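Local coordinates for protein CT296 (Chlamydia trachomatis, PDB 3QH6) that is of unknown function but structurally resembles iron(II) 2-oxoglutarate-dependent enzymes and belongs to a family of the cupin clan, at residues D78-E83 / G125-G130. Numbering follows the deposited sequence.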
# COMPACT_ATOMS: atom_id res chain seq x y z
N ASP A 78 -0.07 -4.59 7.77
CA ASP A 78 0.68 -4.15 8.96
C ASP A 78 1.67 -5.20 9.44
O ASP A 78 2.81 -4.86 9.81
CB ASP A 78 -0.24 -3.72 10.13
CG ASP A 78 -1.45 -4.65 10.35
OD1 ASP A 78 -1.57 -5.73 9.71
OD2 ASP A 78 -2.30 -4.27 11.21
N HIS A 79 1.26 -6.47 9.42
CA HIS A 79 2.15 -7.53 9.87
C HIS A 79 3.24 -7.77 8.83
O HIS A 79 4.39 -8.02 9.19
CB HIS A 79 1.34 -8.82 10.18
CG HIS A 79 0.50 -8.70 11.42
ND1 HIS A 79 -0.80 -8.22 11.40
CD2 HIS A 79 0.78 -8.97 12.72
CE1 HIS A 79 -1.28 -8.21 12.63
NE2 HIS A 79 -0.34 -8.66 13.45
N LEU A 80 2.91 -7.65 7.55
CA LEU A 80 3.92 -7.84 6.49
C LEU A 80 4.97 -6.74 6.50
O LEU A 80 6.17 -7.00 6.35
CB LEU A 80 3.25 -7.91 5.12
CG LEU A 80 2.35 -9.14 4.95
CD1 LEU A 80 1.52 -8.95 3.69
CD2 LEU A 80 3.19 -10.45 4.92
N ALA A 81 4.51 -5.51 6.69
CA ALA A 81 5.44 -4.36 6.80
C ALA A 81 6.37 -4.52 8.01
O ALA A 81 7.57 -4.24 7.92
CB ALA A 81 4.64 -3.06 6.93
N ALA A 82 5.83 -4.98 9.13
CA ALA A 82 6.65 -5.11 10.33
C ALA A 82 7.68 -6.19 10.09
O ALA A 82 8.83 -6.08 10.49
CB ALA A 82 5.78 -5.46 11.55
N GLU A 83 7.26 -7.27 9.42
CA GLU A 83 8.18 -8.39 9.14
C GLU A 83 9.37 -7.98 8.24
O GLU A 83 10.52 -8.33 8.50
CB GLU A 83 7.40 -9.56 8.49
CG GLU A 83 8.23 -10.81 8.33
CD GLU A 83 7.38 -12.03 8.02
OE1 GLU A 83 6.14 -11.88 7.87
OE2 GLU A 83 7.97 -13.14 7.92
N GLY A 125 0.94 -4.09 -5.02
CA GLY A 125 1.39 -3.17 -3.98
C GLY A 125 2.90 -3.13 -3.86
O GLY A 125 3.58 -4.11 -4.11
N LEU A 126 3.43 -1.97 -3.48
CA LEU A 126 4.87 -1.76 -3.33
C LEU A 126 5.15 -1.41 -1.88
O LEU A 126 4.59 -0.43 -1.38
CB LEU A 126 5.33 -0.61 -4.27
CG LEU A 126 6.79 -0.13 -4.20
CD1 LEU A 126 7.75 -1.23 -4.70
CD2 LEU A 126 7.01 1.14 -5.01
N PHE A 127 5.96 -2.21 -1.18
CA PHE A 127 6.43 -1.82 0.15
C PHE A 127 7.73 -1.04 -0.07
O PHE A 127 8.57 -1.48 -0.84
CB PHE A 127 6.80 -3.00 1.02
CG PHE A 127 5.62 -3.86 1.44
CD1 PHE A 127 5.11 -4.82 0.57
CD2 PHE A 127 5.08 -3.73 2.72
CE1 PHE A 127 4.06 -5.66 0.96
CE2 PHE A 127 4.00 -4.57 3.13
CZ PHE A 127 3.49 -5.51 2.25
N PHE A 128 7.93 0.06 0.63
CA PHE A 128 9.18 0.79 0.48
C PHE A 128 9.40 1.69 1.68
O PHE A 128 8.47 1.97 2.42
CB PHE A 128 9.16 1.66 -0.80
CG PHE A 128 8.12 2.80 -0.77
CD1 PHE A 128 8.50 4.10 -0.45
CD2 PHE A 128 6.79 2.56 -1.10
CE1 PHE A 128 7.57 5.13 -0.44
CE2 PHE A 128 5.84 3.57 -1.08
CZ PHE A 128 6.23 4.87 -0.74
N SER A 129 10.62 2.19 1.86
CA SER A 129 10.78 3.22 2.87
C SER A 129 11.44 4.43 2.27
O SER A 129 12.07 4.35 1.24
CB SER A 129 11.53 2.69 4.11
OG SER A 129 12.91 2.74 3.96
N GLY A 130 11.27 5.57 2.90
CA GLY A 130 11.81 6.81 2.35
C GLY A 130 11.04 7.32 1.14
O GLY A 130 9.84 7.12 1.03
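Phe127 reaches from strand 125-128 to helix 77-85 and meets Leu80 and Ala81 in a small, largely apolar contact that buries 117 Å² in total. The far end of its ring does the touching. Its CZ lies 3.7 Å from Leu80 CB, whereas CE2 comes to 4.1 Å from Ala81 CB; Leu80 CB and the backbone N of Ala81 approach the ring obliquely. With CG anti to the carbonyl carbon (chi1 -68°), the phenyl group extends from the strand toward the helix. The distance from Phe127 CA to Ala81 CA is 7.2 Å, and the ring covers a little over half of it. The helix backbone is met as well: CE2 of Phe127 packs 3.7 Å from the backbone N of Ala81, a van der Waals approach beside the Ala81 methyl.

Backbone hydrogen bonds hold each element: Ala82 N to Asp78 O within the helix, and Phe127 with Ile21 of the adjacent strand 20-23. Phe23 of that strand, and Cys111 and Val113 of strand 111-116, also touch the Phe127 side chain. A helix thus packs through an aromatic side chain against one face of an antiparallel sheet, consistent with the cupin-like beta core of 2-oxoglutarate-dependent enzymes.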